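Local coordinates for protein colicin-D (Escherichia coli, PDB 5ZNM) that kills Escherichia coli and close relatives as a toxin that inhibits protein synthesis, this chain comprising its central domain and C-terminal tRNase domain, at residues Y30-V41 with R187-K195; M42-T53 with R207-P217. One frame throughout, in Å; residues are numbered along the deposited sequence.

Contact 1. Residues Y30-V41 with R187-K195; sequences YTQEMMERANSV and RDTATGLDK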
# COMPACT_ATOMS: atom_id res chain seq x y z
N TYR A 30 -22.55 2.77 -12.26
CA TYR A 30 -23.29 1.58 -11.90
C TYR A 30 -24.66 1.99 -11.41
O TYR A 30 -24.79 2.75 -10.45
CB TYR A 30 -22.54 0.78 -10.82
CG TYR A 30 -21.25 0.21 -11.35
CD1 TYR A 30 -20.09 0.99 -11.39
CD2 TYR A 30 -21.19 -1.09 -11.84
CE1 TYR A 30 -18.91 0.48 -11.90
CE2 TYR A 30 -20.01 -1.61 -12.35
CZ TYR A 30 -18.87 -0.83 -12.38
OH TYR A 30 -17.71 -1.35 -12.89
N THR A 31 -25.69 1.50 -12.10
CA THR A 31 -26.99 1.49 -11.49
C THR A 31 -26.98 0.55 -10.29
O THR A 31 -26.09 -0.30 -10.12
CB THR A 31 -28.06 1.07 -12.49
OG1 THR A 31 -27.81 -0.28 -12.91
CG2 THR A 31 -28.02 1.99 -13.72
N GLN A 32 -27.96 0.76 -9.41
CA GLN A 32 -28.26 -0.17 -8.33
C GLN A 32 -28.25 -1.61 -8.83
O GLN A 32 -27.49 -2.46 -8.35
CB GLN A 32 -29.63 0.23 -7.76
CG GLN A 32 -30.06 -0.52 -6.56
CD GLN A 32 -29.37 -0.04 -5.33
OE1 GLN A 32 -29.05 1.14 -5.18
NE2 GLN A 32 -29.11 -0.96 -4.44
N GLU A 33 -29.08 -1.88 -9.84
CA GLU A 33 -29.23 -3.21 -10.43
C GLU A 33 -27.89 -3.78 -10.90
O GLU A 33 -27.59 -4.95 -10.67
CB GLU A 33 -30.22 -3.16 -11.60
CG GLU A 33 -31.52 -2.43 -11.35
CD GLU A 33 -31.45 -0.94 -11.68
OE1 GLU A 33 -31.74 -0.56 -12.82
OE2 GLU A 33 -31.10 -0.15 -10.79
N MET A 34 -27.10 -2.96 -11.60
CA MET A 34 -25.79 -3.42 -12.05
C MET A 34 -24.92 -3.81 -10.88
O MET A 34 -24.26 -4.86 -10.90
CB MET A 34 -25.09 -2.32 -12.86
CG MET A 34 -25.64 -2.10 -14.25
SD MET A 34 -24.90 -0.65 -15.00
CE MET A 34 -23.21 -1.18 -15.22
N MET A 35 -24.88 -2.96 -9.85
CA MET A 35 -23.98 -3.20 -8.73
C MET A 35 -24.33 -4.50 -8.02
O MET A 35 -23.44 -5.25 -7.60
CB MET A 35 -24.03 -2.01 -7.77
CG MET A 35 -23.25 -2.24 -6.51
SD MET A 35 -23.79 -1.18 -5.17
CE MET A 35 -25.51 -1.67 -5.04
N GLU A 36 -25.62 -4.80 -7.92
CA GLU A 36 -26.07 -6.05 -7.32
C GLU A 36 -25.61 -7.25 -8.15
O GLU A 36 -25.14 -8.25 -7.60
CB GLU A 36 -27.58 -6.05 -7.18
CG GLU A 36 -28.11 -4.95 -6.30
CD GLU A 36 -29.36 -5.37 -5.56
OE1 GLU A 36 -30.44 -4.81 -5.84
OE2 GLU A 36 -29.26 -6.27 -4.71
N ARG A 37 -25.78 -7.17 -9.47
CA ARG A 37 -25.37 -8.29 -10.31
C ARG A 37 -23.86 -8.47 -10.26
O ARG A 37 -23.35 -9.60 -10.22
CB ARG A 37 -25.85 -8.09 -11.74
CG ARG A 37 -27.37 -8.02 -11.88
CD ARG A 37 -27.83 -8.06 -13.33
NE ARG A 37 -27.48 -6.86 -14.09
CZ ARG A 37 -28.36 -5.94 -14.47
NH1 ARG A 37 -29.65 -6.08 -14.17
NH2 ARG A 37 -27.96 -4.89 -15.16
N ALA A 38 -23.12 -7.36 -10.21
CA ALA A 38 -21.66 -7.45 -10.14
C ALA A 38 -21.22 -8.07 -8.82
O ALA A 38 -20.31 -8.91 -8.79
CB ALA A 38 -21.04 -6.07 -10.35
N ASN A 39 -21.89 -7.71 -7.72
CA ASN A 39 -21.50 -8.25 -6.42
C ASN A 39 -21.86 -9.73 -6.31
O ASN A 39 -21.08 -10.51 -5.75
CB ASN A 39 -22.14 -7.45 -5.30
CG ASN A 39 -21.46 -6.11 -5.07
OD1 ASN A 39 -20.32 -5.88 -5.51
ND2 ASN A 39 -22.14 -5.22 -4.37
N SER A 40 -23.03 -10.13 -6.82
CA SER A 40 -23.36 -11.56 -6.90
C SER A 40 -22.25 -12.34 -7.58
O SER A 40 -21.81 -13.39 -7.09
CB SER A 40 -24.66 -11.78 -7.68
OG SER A 40 -25.82 -11.50 -6.91
N VAL A 41 -21.80 -11.86 -8.74
CA VAL A 41 -20.87 -12.61 -9.57
C VAL A 41 -19.49 -12.70 -8.91
O VAL A 41 -18.82 -13.73 -9.01
CB VAL A 41 -20.82 -11.98 -10.97
CG1 VAL A 41 -19.58 -12.38 -11.70
CG2 VAL A 41 -22.05 -12.41 -11.77
N ARG A 187 -15.96 -6.36 -21.62
CA ARG A 187 -16.88 -5.68 -20.72
C ARG A 187 -18.24 -6.35 -20.76
O ARG A 187 -18.84 -6.51 -21.84
CB ARG A 187 -16.99 -4.20 -21.08
CG ARG A 187 -18.12 -3.43 -20.40
CD ARG A 187 -17.85 -3.16 -18.91
NE ARG A 187 -16.47 -2.75 -18.61
CZ ARG A 187 -16.03 -1.49 -18.59
NH1 ARG A 187 -16.85 -0.47 -18.87
NH2 ARG A 187 -14.76 -1.24 -18.28
N ASP A 188 -18.72 -6.76 -19.60
CA ASP A 188 -20.06 -7.31 -19.43
C ASP A 188 -21.01 -6.14 -19.18
O ASP A 188 -20.95 -5.50 -18.12
CB ASP A 188 -20.09 -8.31 -18.28
CG ASP A 188 -21.44 -8.99 -18.12
OD1 ASP A 188 -22.45 -8.50 -18.68
OD2 ASP A 188 -21.50 -10.02 -17.43
N THR A 189 -21.89 -5.86 -20.14
CA THR A 189 -22.79 -4.72 -20.00
C THR A 189 -23.84 -4.95 -18.93
O THR A 189 -24.44 -3.98 -18.45
CB THR A 189 -23.46 -4.40 -21.35
OG1 THR A 189 -24.09 -5.57 -21.88
CG2 THR A 189 -22.42 -3.92 -22.37
N ALA A 190 -24.08 -6.19 -18.52
CA ALA A 190 -25.07 -6.44 -17.48
C ALA A 190 -24.53 -6.14 -16.09
O ALA A 190 -25.29 -5.70 -15.22
CB ALA A 190 -25.57 -7.88 -17.55
N THR A 191 -23.24 -6.38 -15.85
CA THR A 191 -22.67 -6.18 -14.53
C THR A 191 -21.76 -4.97 -14.43
O THR A 191 -21.49 -4.53 -13.31
CB THR A 191 -21.83 -7.40 -14.10
OG1 THR A 191 -20.73 -7.57 -15.02
CG2 THR A 191 -22.68 -8.67 -14.04
N GLY A 192 -21.24 -4.47 -15.54
CA GLY A 192 -20.19 -3.47 -15.46
C GLY A 192 -18.83 -4.01 -15.05
O GLY A 192 -17.94 -3.21 -14.74
N LEU A 193 -18.65 -5.33 -15.02
CA LEU A 193 -17.36 -5.97 -14.77
C LEU A 193 -16.72 -6.37 -16.10
O LEU A 193 -17.38 -6.45 -17.14
CB LEU A 193 -17.51 -7.23 -13.90
CG LEU A 193 -18.12 -7.06 -12.51
CD1 LEU A 193 -18.35 -8.44 -11.87
CD2 LEU A 193 -17.25 -6.16 -11.62
N ASP A 194 -15.42 -6.63 -16.05
CA ASP A 194 -14.74 -7.17 -17.21
C ASP A 194 -14.40 -8.63 -16.98
O ASP A 194 -14.39 -9.12 -15.84
CB ASP A 194 -13.47 -6.37 -17.52
CG ASP A 194 -13.77 -4.94 -17.91
OD1 ASP A 194 -14.52 -4.73 -18.90
OD2 ASP A 194 -13.28 -4.04 -17.21
N LYS A 195 -14.12 -9.33 -18.07
CA LYS A 195 -13.79 -10.74 -17.97
C LYS A 195 -12.60 -11.04 -18.86
O LYS A 195 -12.58 -10.64 -20.03
CB LYS A 195 -14.99 -11.62 -18.36
CG LYS A 195 -14.74 -13.13 -18.24
CD LYS A 195 -16.08 -13.88 -18.27
CE LYS A 195 -15.96 -15.24 -18.94
NZ LYS A 195 -17.24 -16.01 -18.83

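Contact 2. Residues M42-T53 with R207-P217; sequences MNEQGALVLNNT and RTILVNPVPQP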
# COMPACT_ATOMS: atom_id res chain seq x y z
N MET A 42 -19.06 -11.64 -8.23
CA MET A 42 -17.74 -11.68 -7.59
C MET A 42 -17.74 -12.49 -6.30
O MET A 42 -16.66 -12.87 -5.82
CB MET A 42 -17.23 -10.28 -7.29
CG MET A 42 -16.74 -9.54 -8.51
SD MET A 42 -15.92 -8.01 -8.06
CE MET A 42 -17.28 -7.14 -7.27
N ASN A 43 -18.91 -12.77 -5.73
CA ASN A 43 -19.00 -13.54 -4.51
C ASN A 43 -19.28 -15.02 -4.75
O ASN A 43 -19.51 -15.76 -3.79
CB ASN A 43 -20.06 -12.94 -3.59
CG ASN A 43 -19.53 -11.77 -2.80
OD1 ASN A 43 -18.96 -11.95 -1.72
ND2 ASN A 43 -19.69 -10.56 -3.33
N GLU A 44 -19.25 -15.48 -6.00
CA GLU A 44 -19.26 -16.92 -6.24
C GLU A 44 -18.02 -17.55 -5.63
O GLU A 44 -16.97 -16.91 -5.49
CB GLU A 44 -19.34 -17.21 -7.75
CG GLU A 44 -20.67 -16.85 -8.41
CD GLU A 44 -21.61 -18.04 -8.54
OE1 GLU A 44 -21.14 -19.16 -8.83
OE2 GLU A 44 -22.83 -17.85 -8.36
N GLN A 45 -18.13 -18.83 -5.26
CA GLN A 45 -17.09 -19.47 -4.45
C GLN A 45 -15.76 -19.56 -5.19
O GLN A 45 -14.70 -19.42 -4.58
CB GLN A 45 -17.55 -20.86 -4.00
CG GLN A 45 -17.40 -21.98 -5.03
CD GLN A 45 -18.48 -21.98 -6.11
OE1 GLN A 45 -19.17 -20.98 -6.32
NE2 GLN A 45 -18.63 -23.12 -6.79
N GLY A 46 -15.79 -19.78 -6.50
CA GLY A 46 -14.56 -19.97 -7.26
C GLY A 46 -14.13 -18.76 -8.07
O GLY A 46 -13.35 -18.89 -9.02
N ALA A 47 -14.62 -17.57 -7.71
CA ALA A 47 -14.28 -16.37 -8.45
C ALA A 47 -12.86 -15.92 -8.12
O ALA A 47 -12.43 -15.94 -6.96
CB ALA A 47 -15.26 -15.24 -8.13
N LEU A 48 -12.12 -15.54 -9.16
CA LEU A 48 -10.84 -14.86 -9.02
C LEU A 48 -11.01 -13.46 -9.59
O LEU A 48 -11.40 -13.32 -10.76
CB LEU A 48 -9.73 -15.59 -9.78
CG LEU A 48 -9.14 -16.87 -9.20
CD1 LEU A 48 -8.27 -17.49 -10.28
CD2 LEU A 48 -8.33 -16.56 -7.95
N VAL A 49 -10.72 -12.44 -8.79
CA VAL A 49 -10.95 -11.06 -9.20
C VAL A 49 -9.62 -10.30 -9.21
O VAL A 49 -8.85 -10.37 -8.24
CB VAL A 49 -11.96 -10.36 -8.27
CG1 VAL A 49 -12.25 -8.92 -8.77
CG2 VAL A 49 -13.22 -11.19 -8.16
N LEU A 50 -9.38 -9.60 -10.31
CA LEU A 50 -8.39 -8.54 -10.42
C LEU A 50 -9.07 -7.19 -10.19
O LEU A 50 -10.13 -6.92 -10.76
CB LEU A 50 -7.74 -8.54 -11.81
CG LEU A 50 -6.85 -9.71 -12.19
CD1 LEU A 50 -6.72 -9.81 -13.70
CD2 LEU A 50 -5.49 -9.50 -11.51
N ASN A 51 -8.46 -6.34 -9.38
CA ASN A 51 -8.93 -4.98 -9.23
C ASN A 51 -8.09 -4.06 -10.10
O ASN A 51 -6.88 -4.26 -10.24
CB ASN A 51 -8.86 -4.53 -7.76
CG ASN A 51 -9.89 -5.22 -6.90
OD1 ASN A 51 -10.93 -5.68 -7.41
ND2 ASN A 51 -9.63 -5.29 -5.59
N ASN A 52 -8.72 -3.05 -10.70
CA ASN A 52 -7.96 -2.09 -11.49
C ASN A 52 -7.45 -0.92 -10.63
O ASN A 52 -7.40 0.22 -11.10
CB ASN A 52 -8.78 -1.58 -12.68
CG ASN A 52 -8.73 -2.53 -13.88
OD1 ASN A 52 -9.31 -2.27 -14.93
ND2 ASN A 52 -8.02 -3.64 -13.72
N THR A 53 -7.07 -1.19 -9.39
CA THR A 53 -6.30 -0.26 -8.57
C THR A 53 -4.93 -0.03 -9.19
O THR A 53 -4.12 -0.96 -9.29
CB THR A 53 -6.15 -0.86 -7.18
OG1 THR A 53 -7.44 -1.32 -6.73
CG2 THR A 53 -5.60 0.18 -6.20
N ARG A 207 -10.27 -20.89 -17.82
CA ARG A 207 -10.34 -20.18 -16.55
C ARG A 207 -10.88 -18.78 -16.80
O ARG A 207 -10.31 -18.02 -17.59
CB ARG A 207 -8.97 -20.11 -15.88
CG ARG A 207 -8.95 -20.17 -14.35
CD ARG A 207 -10.25 -19.79 -13.68
NE ARG A 207 -10.29 -20.20 -12.28
CZ ARG A 207 -11.07 -19.65 -11.35
NH1 ARG A 207 -11.89 -18.65 -11.66
NH2 ARG A 207 -11.03 -20.11 -10.11
N THR A 208 -11.96 -18.44 -16.11
CA THR A 208 -12.50 -17.09 -16.11
C THR A 208 -11.90 -16.26 -14.98
O THR A 208 -11.90 -16.70 -13.83
CB THR A 208 -14.01 -17.16 -15.95
OG1 THR A 208 -14.59 -17.79 -17.10
CG2 THR A 208 -14.58 -15.76 -15.75
N ILE A 209 -11.41 -15.06 -15.29
CA ILE A 209 -10.93 -14.12 -14.28
C ILE A 209 -11.78 -12.87 -14.40
O ILE A 209 -11.94 -12.34 -15.50
CB ILE A 209 -9.44 -13.78 -14.47
CG1 ILE A 209 -8.58 -15.04 -14.29
CG2 ILE A 209 -8.99 -12.69 -13.48
CD1 ILE A 209 -7.26 -14.94 -15.00
N LEU A 210 -12.36 -12.45 -13.29
CA LEU A 210 -13.17 -11.24 -13.26
C LEU A 210 -12.28 -10.02 -13.05
O LEU A 210 -11.24 -10.11 -12.39
CB LEU A 210 -14.22 -11.32 -12.14
CG LEU A 210 -15.21 -12.48 -12.26
CD1 LEU A 210 -16.12 -12.54 -11.04
CD2 LEU A 210 -16.04 -12.34 -13.53
N VAL A 211 -12.68 -8.88 -13.59
CA VAL A 211 -11.96 -7.64 -13.34
C VAL A 211 -12.95 -6.62 -12.82
O VAL A 211 -13.95 -6.34 -13.49
CB VAL A 211 -11.25 -7.11 -14.60
CG1 VAL A 211 -10.46 -5.87 -14.27
CG2 VAL A 211 -10.32 -8.16 -15.18
N ASN A 212 -12.69 -6.09 -11.62
CA ASN A 212 -13.45 -4.96 -11.12
C ASN A 212 -12.80 -3.69 -11.66
O ASN A 212 -11.70 -3.36 -11.23
CB ASN A 212 -13.47 -4.97 -9.59
CG ASN A 212 -14.37 -3.88 -9.01
OD1 ASN A 212 -14.79 -2.94 -9.70
ND2 ASN A 212 -14.63 -3.99 -7.71
N PRO A 213 -13.40 -2.98 -12.60
CA PRO A 213 -12.72 -1.83 -13.20
C PRO A 213 -12.68 -0.60 -12.32
O PRO A 213 -12.00 0.36 -12.69
CB PRO A 213 -13.53 -1.57 -14.48
CG PRO A 213 -14.86 -2.10 -14.21
CD PRO A 213 -14.72 -3.21 -13.20
N VAL A 214 -13.35 -0.58 -11.17
CA VAL A 214 -13.34 0.56 -10.27
C VAL A 214 -12.13 0.43 -9.35
O VAL A 214 -12.04 -0.56 -8.61
CB VAL A 214 -14.63 0.64 -9.45
CG1 VAL A 214 -14.63 1.90 -8.59
CG2 VAL A 214 -15.87 0.60 -10.36
N PRO A 215 -11.22 1.41 -9.33
CA PRO A 215 -10.11 1.35 -8.37
C PRO A 215 -10.65 1.18 -6.96
O PRO A 215 -11.67 1.76 -6.58
CB PRO A 215 -9.40 2.70 -8.55
CG PRO A 215 -9.76 3.11 -9.99
CD PRO A 215 -11.18 2.64 -10.15
N GLN A 216 -9.99 0.32 -6.19
CA GLN A 216 -10.52 0.01 -4.88
C GLN A 216 -9.40 -0.48 -3.97
O GLN A 216 -9.31 -1.69 -3.69
CB GLN A 216 -11.62 -1.04 -4.99
CG GLN A 216 -12.64 -0.99 -3.88
CD GLN A 216 -13.88 -1.77 -4.27
OE1 GLN A 216 -13.90 -3.00 -4.16
NE2 GLN A 216 -14.91 -1.08 -4.76
N PRO A 217 -8.54 0.41 -3.49
CA PRO A 217 -7.49 -0.02 -2.55
C PRO A 217 -8.03 -0.57 -1.24
O PRO A 217 -7.34 -1.35 -0.57
CB PRO A 217 -6.66 1.26 -2.35
CG PRO A 217 -7.61 2.37 -2.64
CD PRO A 217 -8.49 1.86 -3.75
O HOH W 1 -13.61 -15.88 -11.68
O HOH W 2 -7.42 -3.34 -4.93
O HOH W 3 -10.57 0.43 -14.89

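Contact 1. Residues Y30-V41 with R187-K195
R37 and Y30 each grip a backbone carbonyl, at A190 and G192, in the loop of a beta hairpin of the central domain; the hairpin joins antiparallel strands 186-187 and 194-198, and its loop lies against helix 32-42. R37 makes a long reach across the contact. Its CB rests 4.0 Å from CG2 of T191, and CD begins to approach the carbonyl of A190. The bend at chi3 (-69°) then swings the guanidinium back over its own helix, one face above E33 O and M34 N, and its edge reaches A190 O. NE of R37 donates to A190 O at 2.7 Å, and NH2 of R37 to the same A190 O at 2.8 Å, a side-on grip on one atom; NH2 arrives on a lone pair, whereas NE comes from above the carbonyl plane. Neither bond is straight, at 147° for NE and 141° for NH2, consistent with two donors converging on one oxygen.

Further along the helix, CA of A38 and CA of T191 are the closest such pair, 4.7 Å apart. The A38 methyl CB lies 3.4 Å from T191 O and also meets CG of L193. Beyond it, CG1 of V41 and CD1 of L193 touch at 4.1 Å, the two side chains lying alongside and pointing opposite ways. CE of M34 settles 3.8 Å from CA of G192, whose phi is positive. Within the loop, D188 and T191 form an Asx turn and an ST turn. Just before the helix, the Y30 ring lies with its edge to T191 O, and Y30 OH donates to G192 O at 2.6 Å, from above the carbonyl plane.

Contact 2. Residues M42-T53 with R207-P217
V49, L50 and N51 pair in parallel with L210, V211 and N212, the short strand axes 4.5 Å apart at 29°, and the backbone bonds alternate from L210 N to L48 O through to N52 N to N212 O. At the start, R207 reaches across end-on: NH2 and NH1 both donate to G46 O, at 2.8 and 3.0 Å. CD1 of L48 sits over the centre of the R207 guanidinium, 3.7 Å from its CZ, while NE of R207 pairs with E125 OE1 in a salt bridge. On one face of the sheet, CD1 of L210 packs against CG of M42 and CB of A47; further on, N51 OD1 and N212 ND2 share T232 as partner, their amide planes nearly perpendicular. On the other face, CD1 of L50 meets CG2 of I209 at 3.7 Å. Past the strands, T53 chi1 (-48°) sets OG1 beside its own N, facing Q216 N at 3.1 Å, and turns CG2 to P217; a water joins OG1 to N51 ND2 and Q216 O. Strand 49-51 is an edge strand of the mixed sheet within this chain, with 207-212 between it and 194-198; L50 and I209 pack onto strands 126-131 and 262-267, while M42, ending helix 32-42, lies on the opposite face beside P230.

Overall arrangement
Contacts 1 and 2 lie about 11 Å apart, centre to centre, and both reach the same mixed sheet of the central domain, contact 1 through strand 194-198 and contact 2 through 49-51 and 207-212. Helix 32-42 leads into strand 49-51, and strand 194-198 leads into 207-212, so the paired segments alternate along the chain. The two contacts touch directly: D194 O lies 2.8 Å from V211 N, a probable hydrogen bond, and Y30 OH packs 3.2 Å from CG of P213. V41 also reaches L210, tying the helix to both contacts. Glycerol, probably from the crystallisation liquor, is bound at each: one molecule by D188 and T191 in contact 1, and another by N52 in contact 2.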